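Local coordinates for protein methanogen homoaconitase small subunit (Methanocaldococcus jannaschii, PDB 2PKP) that forms the small subunit of a hydro-lyase that interconverts homocitrate, cis-homoaconitate and homoisocitrate on the pathway to 2-oxosuberate, at residues E143-A148 and V153-K158; R6-G11 and K47-G52; Q69-I74 and R89-N94. One frame throughout, in Å; residues are numbered along the deposited sequence.

Contact 1 of 3, residues E143-A148 and V153-K158; sequences EREILA and VNYLKK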
loop_
_atom_site.group_PDB
_atom_site.type_symbol
_atom_site.label_atom_id
_atom_site.label_comp_id
_atom_site.label_asym_id
_atom_site.label_seq_id
_atom_site.Cartn_x
_atom_site.Cartn_y
_atom_site.Cartn_z
ATOM N N GLU A 143 -17.172 -5.203 8.115
ATOM C CA GLU A 143 -15.753 -4.975 8.338
ATOM C C GLU A 143 -14.966 -5.059 7.041
ATOM O O GLU A 143 -14.048 -4.270 6.811
ATOM C CB GLU A 143 -15.225 -5.986 9.355
ATOM C CG GLU A 143 -15.602 -5.623 10.778
ATOM C CD GLU A 143 -15.822 -6.829 11.657
ATOM O OE1 GLU A 143 -15.015 -7.777 11.592
ATOM O OE2 GLU A 143 -16.803 -6.825 12.423
ATOM N N ARG A 144 -15.328 -6.013 6.189
ATOM C CA ARG A 144 -14.646 -6.167 4.915
ATOM C C ARG A 144 -14.890 -4.932 4.047
ATOM O O ARG A 144 -13.974 -4.450 3.381
ATOM C CB ARG A 144 -15.126 -7.436 4.199
ATOM C CG ARG A 144 -14.521 -7.650 2.811
ATOM C CD ARG A 144 -14.774 -9.069 2.307
ATOM N NE ARG A 144 -16.174 -9.457 2.457
ATOM C CZ ARG A 144 -16.660 -10.663 2.169
ATOM N NH1 ARG A 144 -15.861 -11.619 1.706
ATOM N NH2 ARG A 144 -17.947 -10.919 2.358
ATOM N N GLU A 145 -16.117 -4.414 4.068
ATOM C CA GLU A 145 -16.459 -3.225 3.279
ATOM C C GLU A 145 -15.681 -2.003 3.764
ATOM O O GLU A 145 -15.110 -1.257 2.963
ATOM C CB GLU A 145 -17.962 -2.940 3.358
ATOM C CG GLU A 145 -18.839 -4.057 2.815
ATOM C CD GLU A 145 -20.317 -3.699 2.812
ATOM O OE1 GLU A 145 -20.852 -3.342 3.885
ATOM O OE2 GLU A 145 -20.942 -3.780 1.732
ATOM N N ILE A 146 -15.657 -1.804 5.078
ATOM C CA ILE A 146 -14.934 -0.683 5.660
ATOM C C ILE A 146 -13.461 -0.789 5.271
ATOM O O ILE A 146 -12.846 0.200 4.859
ATOM C CB ILE A 146 -15.079 -0.671 7.198
ATOM C CG1 ILE A 146 -16.539 -0.379 7.566
ATOM C CG2 ILE A 146 -14.141 0.367 7.809
ATOM C CD1 ILE A 146 -16.859 -0.502 9.043
ATOM N N LEU A 147 -12.902 -1.993 5.384
ATOM C CA LEU A 147 -11.508 -2.217 5.019
ATOM C C LEU A 147 -11.284 -1.893 3.549
ATOM O O LEU A 147 -10.319 -1.216 3.191
ATOM C CB LEU A 147 -11.100 -3.672 5.268
ATOM C CG LEU A 147 -10.825 -4.106 6.709
ATOM C CD1 LEU A 147 -10.488 -5.590 6.732
ATOM C CD2 LEU A 147 -9.675 -3.285 7.288
ATOM N N ALA A 148 -12.176 -2.393 2.700
ATOM C CA ALA A 148 -12.080 -2.162 1.265
ATOM C C ALA A 148 -12.024 -0.665 0.959
ATOM O O ALA A 148 -11.334 -0.234 0.036
ATOM C CB ALA A 148 -13.269 -2.800 0.552
ATOM N N VAL A 153 -13.677 6.376 7.893
ATOM C CA VAL A 153 -13.864 7.686 7.280
ATOM C C VAL A 153 -14.223 7.565 5.802
ATOM O O VAL A 153 -15.265 8.063 5.370
ATOM C CB VAL A 153 -12.598 8.557 7.429
ATOM C CG1 VAL A 153 -12.781 9.878 6.695
ATOM C CG2 VAL A 153 -12.322 8.814 8.905
ATOM N N ASN A 154 -13.370 6.901 5.028
ATOM C CA ASN A 154 -13.636 6.731 3.604
ATOM C C ASN A 154 -14.971 6.046 3.363
ATOM O O ASN A 154 -15.744 6.456 2.498
ATOM C CB ASN A 154 -12.529 5.917 2.937
ATOM C CG ASN A 154 -11.225 6.666 2.872
ATOM O OD1 ASN A 154 -11.205 7.895 2.936
ATOM N ND2 ASN A 154 -10.128 5.937 2.727
ATOM N N TYR A 155 -15.233 4.991 4.124
ATOM C CA TYR A 155 -16.484 4.262 3.991
ATOM C C TYR A 155 -17.656 5.234 4.089
ATOM O O TYR A 155 -18.572 5.199 3.269
ATOM C CB TYR A 155 -16.604 3.207 5.092
ATOM C CG TYR A 155 -17.941 2.505 5.128
ATOM C CD1 TYR A 155 -18.236 1.464 4.247
ATOM C CD2 TYR A 155 -18.924 2.900 6.034
ATOM C CE1 TYR A 155 -19.484 0.832 4.268
ATOM C CE2 TYR A 155 -20.171 2.279 6.062
ATOM C CZ TYR A 155 -20.445 1.247 5.180
ATOM O OH TYR A 155 -21.681 0.643 5.219
ATOM N N LEU A 156 -17.615 6.106 5.092
ATOM C CA LEU A 156 -18.682 7.073 5.307
ATOM C C LEU A 156 -18.816 8.131 4.220
ATOM O O LEU A 156 -19.931 8.527 3.876
ATOM C CB LEU A 156 -18.513 7.754 6.667
ATOM C CG LEU A 156 -18.706 6.833 7.869
ATOM C CD1 LEU A 156 -18.496 7.616 9.148
ATOM C CD2 LEU A 156 -20.104 6.237 7.836
ATOM N N LYS A 157 -17.701 8.600 3.671
ATOM C CA LYS A 157 -17.808 9.615 2.635
ATOM C C LYS A 157 -18.253 8.998 1.317
ATOM O O LYS A 157 -18.784 9.689 0.445
ATOM C CB LYS A 157 -16.497 10.391 2.470
ATOM C CG LYS A 157 -15.312 9.623 1.942
ATOM C CD LYS A 157 -14.134 10.586 1.810
ATOM C CE LYS A 157 -12.884 9.907 1.285
ATOM N NZ LYS A 157 -11.750 10.871 1.182
ATOM N N LYS A 158 -18.049 7.692 1.172
ATOM C CA LYS A 158 -18.486 7.007 -0.035
ATOM C C LYS A 158 -19.992 6.797 0.096
ATOM O O LYS A 158 -20.714 6.755 -0.899
ATOM C CB LYS A 158 -17.767 5.662 -0.193
ATOM C CG LYS A 158 -16.361 5.778 -0.774
ATOM C CD LYS A 158 -15.705 4.411 -0.958
ATOM C CE LYS A 158 -14.377 4.520 -1.708
ATOM N NZ LYS A 158 -13.410 5.445 -1.048
HETATM O O HOH W 1 -22.465 -1.079 3.482
#
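A helix-turn-helix pairing of consecutive helices, 141-148 and 152-164 with three residues between them, closes the C-terminal end of the chain, and Ile-146 and Tyr-155 touch across it. They illustrate how a single aromatic side chain can span the gap between two helices joined by so short a connection. The approach is closest at this pair, whose CA atoms are 5.4 Å apart.

Tyr-155 does most of the work. Its CG stands anti to the backbone N (chi1 173°), which carries the ring toward helix 141-148 with one face turned to Ile-146. CG1 of Ile-146 rests over that face as a CH-pi contact, 4.2 Å from the ring centroid and 19° off the normal. The methylene is displaced from the middle toward the rim, where its nearest ring atom is Tyr-155 CG at 4.0 Å. Further out along the ring, CB of Glu-145 comes within 4.2 Å of Tyr-155 CE1, approaching obliquely. Beyond CG the glutamate chain is extended, which brings its carboxylate near the hydroxyl end of the tyrosine. One water links them: it donates to OE1 of Glu-145 over 2.8 Å and lies 2.6 Å from Tyr-155 OH, in the plane of the ring at its edge.

Ile-146 also packs on Ile-96 and Asn-97 of helix 89-98, tying the pair to the body of the domain. On helix 152-164, Lys-158 forms a cation-pi contact with Tyr-31 of the second subunit.

The chemistry thus changes along one ring, from apolar contact near its root to a water-mediated link at its hydroxyl. The face contact and the bound water together would be expected to limit the ring's movement, and the carboxylate to polarise the bridging water.

Contact 2 of 3, residues R6-G11 and K47-G52; sequences RAHKFG and KKVKEG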
loop_
_atom_site.group_PDB
_atom_site.type_symbol
_atom_site.label_atom_id
_atom_site.label_comp_id
_atom_site.label_asym_id
_atom_site.label_seq_id
_atom_site.Cartn_x
_atom_site.Cartn_y
_atom_site.Cartn_z
ATOM N N ARG A 6 8.142 -9.104 4.231
ATOM C CA ARG A 6 8.852 -9.848 5.252
ATOM C C ARG A 6 8.045 -9.889 6.548
ATOM O O ARG A 6 7.456 -8.890 6.963
ATOM C CB ARG A 6 10.233 -9.227 5.508
ATOM C CG ARG A 6 11.107 -10.050 6.455
ATOM C CD ARG A 6 12.489 -9.425 6.649
ATOM N NE ARG A 6 13.249 -9.371 5.401
ATOM C CZ ARG A 6 13.602 -10.439 4.689
ATOM N NH1 ARG A 6 13.272 -11.657 5.099
ATOM N NH2 ARG A 6 14.281 -10.287 3.558
ATOM N N ALA A 7 8.028 -11.057 7.178
ATOM C CA ALA A 7 7.296 -11.253 8.417
ATOM C C ALA A 7 8.138 -10.915 9.648
ATOM O O ALA A 7 9.301 -11.295 9.735
ATOM C CB ALA A 7 6.826 -12.699 8.502
ATOM N N HIS A 8 7.549 -10.191 10.592
ATOM C CA HIS A 8 8.246 -9.857 11.832
ATOM C C HIS A 8 7.410 -10.562 12.884
ATOM O O HIS A 8 6.290 -10.148 13.183
ATOM C CB HIS A 8 8.275 -8.345 12.056
ATOM C CG HIS A 8 9.077 -7.605 11.029
ATOM N ND1 HIS A 8 8.534 -7.147 9.846
ATOM C CD2 HIS A 8 10.391 -7.289 10.988
ATOM C CE1 HIS A 8 9.481 -6.578 9.124
ATOM N NE2 HIS A 8 10.618 -6.651 9.791
ATOM N N LYS A 9 7.958 -11.648 13.418
ATOM C CA LYS A 9 7.241 -12.470 14.374
ATOM C C LYS A 9 7.385 -12.144 15.857
ATOM O O LYS A 9 8.483 -11.931 16.365
ATOM C CB LYS A 9 7.592 -13.943 14.153
ATOM C CG LYS A 9 6.779 -14.850 15.047
ATOM C CD LYS A 9 6.866 -16.305 14.672
ATOM C CE LYS A 9 5.754 -17.082 15.387
ATOM N NZ LYS A 9 5.735 -18.509 15.016
ATOM N N PHE A 10 6.246 -12.142 16.536
ATOM C CA PHE A 10 6.161 -11.868 17.964
ATOM C C PHE A 10 5.337 -12.984 18.614
ATOM O O PHE A 10 4.690 -13.771 17.913
ATOM C CB PHE A 10 5.491 -10.514 18.179
ATOM C CG PHE A 10 6.247 -9.368 17.571
ATOM C CD1 PHE A 10 7.187 -8.660 18.317
ATOM C CD2 PHE A 10 6.036 -9.006 16.245
ATOM C CE1 PHE A 10 7.905 -7.604 17.751
ATOM C CE2 PHE A 10 6.748 -7.952 15.665
ATOM C CZ PHE A 10 7.684 -7.249 16.419
ATOM N N GLY A 11 5.361 -13.047 19.946
ATOM C CA GLY A 11 4.631 -14.086 20.654
ATOM C C GLY A 11 3.191 -13.785 21.025
ATOM O O GLY A 11 2.479 -13.071 20.314
ATOM N N LYS A 47 13.549 0.323 13.092
ATOM C CA LYS A 47 14.698 0.408 12.193
ATOM C C LYS A 47 14.809 -0.767 11.218
ATOM O O LYS A 47 15.558 -0.694 10.243
ATOM C CB LYS A 47 15.991 0.509 13.014
ATOM C CG LYS A 47 15.997 1.640 14.040
ATOM C CD LYS A 47 15.909 3.010 13.378
ATOM C CE LYS A 47 15.896 4.121 14.418
ATOM N NZ LYS A 47 15.981 5.477 13.799
ATOM N N LYS A 48 14.073 -1.845 11.481
ATOM C CA LYS A 48 14.105 -3.030 10.621
ATOM C C LYS A 48 12.934 -3.096 9.641
ATOM O O LYS A 48 13.087 -3.557 8.509
ATOM C CB LYS A 48 14.069 -4.314 11.458
ATOM C CG LYS A 48 15.204 -4.513 12.443
ATOM C CD LYS A 48 14.917 -5.733 13.315
ATOM C CE LYS A 48 16.039 -6.011 14.308
ATOM N NZ LYS A 48 15.689 -7.114 15.252
ATOM N N VAL A 49 11.764 -2.649 10.088
ATOM C CA VAL A 49 10.559 -2.700 9.269
ATOM C C VAL A 49 10.629 -1.889 7.977
ATOM O O VAL A 49 11.225 -0.813 7.929
ATOM C CB VAL A 49 9.321 -2.241 10.079
ATOM C CG1 VAL A 49 9.443 -0.768 10.434
ATOM C CG2 VAL A 49 8.054 -2.495 9.282
ATOM N N LYS A 50 10.012 -2.426 6.929
ATOM C CA LYS A 50 9.969 -1.761 5.633
ATOM C C LYS A 50 8.530 -1.711 5.149
ATOM O O LYS A 50 7.737 -2.613 5.435
ATOM C CB LYS A 50 10.809 -2.518 4.600
ATOM C CG LYS A 50 12.280 -2.658 4.950
ATOM C CD LYS A 50 12.974 -1.309 5.049
ATOM C CE LYS A 50 14.443 -1.487 5.413
ATOM N NZ LYS A 50 15.135 -0.182 5.586
ATOM N N GLU A 51 8.190 -0.653 4.422
ATOM C CA GLU A 51 6.843 -0.512 3.881
ATOM C C GLU A 51 6.516 -1.804 3.138
ATOM O O GLU A 51 7.320 -2.286 2.339
ATOM C CB GLU A 51 6.788 0.666 2.908
ATOM C CG GLU A 51 5.396 0.979 2.392
ATOM C CD GLU A 51 5.404 2.018 1.280
ATOM O OE1 GLU A 51 6.403 2.761 1.158
ATOM O OE2 GLU A 51 4.406 2.097 0.533
ATOM N N GLY A 52 5.351 -2.376 3.417
ATOM C CA GLY A 52 4.966 -3.608 2.754
ATOM C C GLY A 52 5.162 -4.841 3.616
ATOM O O GLY A 52 4.681 -5.920 3.280
#
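Lys-48 and Val-49 meet the ring of His-8 inside the crossover that joins strand 2-9 to its parallel neighbour 54-57, a beta-alpha-beta connection in the swivel-type domain of the aconitase superfamily. The case shows how the chain leaving a helix packs on strand 2-9 before it enters strand 54-57 alongside.

Helix 45-48 finishes at Lys-48. Its first side-chain bond aims at the strand, so that CB sits beside the outer end of the imidazole, but the extended chain then leads away, and its NZ makes a long, weak ion pair with Asp-42. The carbonyl of Lys-48 lies obliquely to the same ring.

Val-49, the first residue to leave helical geometry, comes nearest to the ring. Its CA approaches the far end of the imidazole obliquely, 4.0 Å from both His-8 NE2 and His-8 CE1, while the CA atoms of His-8 and Val-49 remain 7.9 Å apart; the ring reaches across that interval. It is brought there by a CG anti to the carbonyl carbon (chi1 -65°), and Phe-45, at the start of helix 45-48, meets it edge-to-face.

After Val-49 the chain turns toward strand 54-57 through Lys-50 and Gly-52, whose positive phi of 101° suits glycine. The next residue, Asp-53, bridges both segments: OD2 accepts from Lys-50 N, and OD1 from Arg-6 N.

Contact 3 of 3, residues Q69-I74 and R89-N94; sequences QAVIAI and RIFYRN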
loop_
_atom_site.group_PDB
_atom_site.type_symbol
_atom_site.label_atom_id
_atom_site.label_comp_id
_atom_site.label_asym_id
_atom_site.label_seq_id
_atom_site.Cartn_x
_atom_site.Cartn_y
_atom_site.Cartn_z
ATOM N N GLN A 69 -4.032 4.775 18.681
ATOM C CA GLN A 69 -2.634 5.019 18.348
ATOM C C GLN A 69 -1.868 3.747 18.020
ATOM O O GLN A 69 -0.926 3.774 17.232
ATOM C CB GLN A 69 -1.925 5.755 19.491
ATOM C CG GLN A 69 -2.376 7.195 19.675
ATOM C CD GLN A 69 -3.436 7.342 20.745
ATOM O OE1 GLN A 69 -4.384 6.557 20.814
ATOM N NE2 GLN A 69 -3.285 8.361 21.587
ATOM N N ALA A 70 -2.261 2.636 18.630
ATOM C CA ALA A 70 -1.592 1.368 18.381
ATOM C C ALA A 70 -1.730 0.954 16.914
ATOM O O ALA A 70 -0.749 0.565 16.279
ATOM C CB ALA A 70 -2.164 0.290 19.283
ATOM N N VAL A 71 -2.946 1.042 16.377
ATOM C CA VAL A 71 -3.179 0.663 14.989
ATOM C C VAL A 71 -2.600 1.695 14.043
ATOM O O VAL A 71 -2.205 1.366 12.930
ATOM C CB VAL A 71 -4.695 0.473 14.682
ATOM C CG1 VAL A 71 -5.269 -0.600 15.590
ATOM C CG2 VAL A 71 -5.443 1.775 14.844
ATOM N N ILE A 72 -2.556 2.949 14.485
ATOM C CA ILE A 72 -2.001 4.018 13.665
ATOM C C ILE A 72 -0.477 3.872 13.590
ATOM O O ILE A 72 0.131 4.179 12.569
ATOM C CB ILE A 72 -2.376 5.412 14.236
ATOM C CG1 ILE A 72 -3.879 5.651 14.042
ATOM C CG2 ILE A 72 -1.561 6.511 13.556
ATOM C CD1 ILE A 72 -4.368 6.988 14.577
ATOM N N ALA A 73 0.122 3.386 14.674
ATOM C CA ALA A 73 1.567 3.181 14.738
ATOM C C ALA A 73 1.966 2.101 13.744
ATOM O O ALA A 73 2.985 2.210 13.067
ATOM C CB ALA A 73 1.977 2.769 16.146
ATOM N N ILE A 74 1.154 1.052 13.665
ATOM C CA ILE A 74 1.410 -0.045 12.743
ATOM C C ILE A 74 1.180 0.420 11.300
ATOM O O ILE A 74 2.062 0.299 10.445
ATOM C CB ILE A 74 0.479 -1.244 13.051
ATOM C CG1 ILE A 74 0.777 -1.777 14.459
ATOM C CG2 ILE A 74 0.672 -2.344 12.007
ATOM C CD1 ILE A 74 -0.211 -2.824 14.956
ATOM N N ARG A 89 -10.481 -7.894 20.937
ATOM C CA ARG A 89 -11.673 -7.331 20.317
ATOM C C ARG A 89 -11.561 -5.862 19.932
ATOM O O ARG A 89 -11.857 -5.494 18.799
ATOM C CB ARG A 89 -12.877 -7.518 21.247
ATOM C CG ARG A 89 -13.139 -8.968 21.633
ATOM C CD ARG A 89 -14.333 -9.126 22.582
ATOM N NE ARG A 89 -15.605 -8.728 21.981
ATOM C CZ ARG A 89 -16.069 -7.481 21.951
ATOM N NH1 ARG A 89 -15.371 -6.491 22.493
ATOM N NH2 ARG A 89 -17.240 -7.223 21.381
ATOM N N ILE A 90 -11.135 -5.025 20.871
ATOM C CA ILE A 90 -11.025 -3.598 20.609
ATOM C C ILE A 90 -10.002 -3.281 19.526
ATOM O O ILE A 90 -10.260 -2.463 18.644
ATOM C CB ILE A 90 -10.677 -2.830 21.899
ATOM C CG1 ILE A 90 -11.828 -2.975 22.902
ATOM C CG2 ILE A 90 -10.423 -1.358 21.585
ATOM C CD1 ILE A 90 -11.601 -2.264 24.230
ATOM N N PHE A 91 -8.846 -3.931 19.589
ATOM C CA PHE A 91 -7.811 -3.699 18.590
ATOM C C PHE A 91 -8.354 -4.024 17.202
ATOM O O PHE A 91 -8.169 -3.264 16.258
ATOM C CB PHE A 91 -6.588 -4.577 18.864
ATOM C CG PHE A 91 -5.521 -4.462 17.811
ATOM C CD1 PHE A 91 -4.548 -3.472 17.896
ATOM C CD2 PHE A 91 -5.520 -5.313 16.708
ATOM C CE1 PHE A 91 -3.582 -3.327 16.896
ATOM C CE2 PHE A 91 -4.558 -5.178 15.697
ATOM C CZ PHE A 91 -3.588 -4.179 15.795
ATOM N N TYR A 92 -9.026 -5.167 17.098
ATOM C CA TYR A 92 -9.593 -5.626 15.835
ATOM C C TYR A 92 -10.474 -4.550 15.210
ATOM O O TYR A 92 -10.364 -4.247 14.020
ATOM C CB TYR A 92 -10.422 -6.888 16.069
ATOM C CG TYR A 92 -10.862 -7.574 14.799
ATOM C CD1 TYR A 92 -10.082 -8.575 14.219
ATOM C CD2 TYR A 92 -12.051 -7.214 14.167
ATOM C CE1 TYR A 92 -10.472 -9.199 13.050
ATOM C CE2 TYR A 92 -12.453 -7.833 12.991
ATOM C CZ TYR A 92 -11.660 -8.824 12.437
ATOM O OH TYR A 92 -12.053 -9.442 11.271
ATOM N N ARG A 93 -11.349 -3.980 16.030
ATOM C CA ARG A 93 -12.265 -2.946 15.577
ATOM C C ARG A 93 -11.501 -1.713 15.105
ATOM O O ARG A 93 -11.775 -1.182 14.024
ATOM C CB ARG A 93 -13.224 -2.572 16.714
ATOM C CG ARG A 93 -14.212 -1.472 16.363
ATOM C CD ARG A 93 -15.129 -1.153 17.537
ATOM N NE ARG A 93 -14.432 -0.517 18.655
ATOM C CZ ARG A 93 -13.867 0.685 18.597
ATOM N NH1 ARG A 93 -13.912 1.387 17.472
ATOM N NH2 ARG A 93 -13.267 1.192 19.667
ATOM N N ASN A 94 -10.543 -1.262 15.910
ATOM C CA ASN A 94 -9.748 -0.091 15.550
ATOM C C ASN A 94 -8.980 -0.329 14.260
ATOM O O ASN A 94 -8.886 0.559 13.411
ATOM C CB ASN A 94 -8.767 0.268 16.672
ATOM C CG ASN A 94 -9.467 0.804 17.910
ATOM O OD1 ASN A 94 -10.601 1.282 17.836
ATOM N ND2 ASN A 94 -8.789 0.740 19.051
#
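Val-71 and Ile-74 press on Phe-91 and Asn-94 where two crossover helices pack across each other. Helix 68-75 connects the parallel strands 54-57 and 81-84, and helix 89-98 connects 81-84 to 101-104; they are successive beta-alpha-beta units of the domain. Within the two segments the axes approach to 9.6 Å at a crossing angle of -53°, with branched aliphatic and aromatic side chains filling the interface.

Along helix 68-75, Ala-70 comes first and packs on Thr-16 and Ile-19 of helix 16-19.

Val-71 follows as the central contact. Its CG1, anti to the carbonyl carbon, meets Phe-91 CE1 at 3.5 Å, coming obliquely to the ring. The same methyl reaches Asn-94 CB at 3.8 Å, so one carbon is wedged between two residues of helix 89-98. CG2 also faces Asn-94, 3.9 Å from its backbone O.

One turn later Ile-74 takes the outer end of the aromatic ring. Phe-91 has its CG anti to the backbone N (chi1 176°), which swings the ring toward helix 68-75, and Phe-61 packs against it edge-to-face. All four residues carrying the contact are buried. Ile-74 CD1 lies near the plane of the Phe-91 ring, at its edge, 3.7 Å from CZ.

Overall arrangement
Contact 3 is the most central of the three, its centre about 8 Å from that of the chain, and the others lie outward from it. Its centre is about 16 Å from that of contact 1, with which it shares a weak hydrogen bond between Tyr-92 OH and Glu-143 OE1. Contact 2 lies about 17 Å away, centre to centre; Ile-79 packs on both Val-49 and Ile-74, linking the two. Contacts 1 and 2 occupy opposite sides of the chain's centre, about 15 Å apart at their nearest atoms. None is at an annotated site, although the Phe-91 side chain is about 11 Å from the zinc ion bound by Asp-13 and Cys-63.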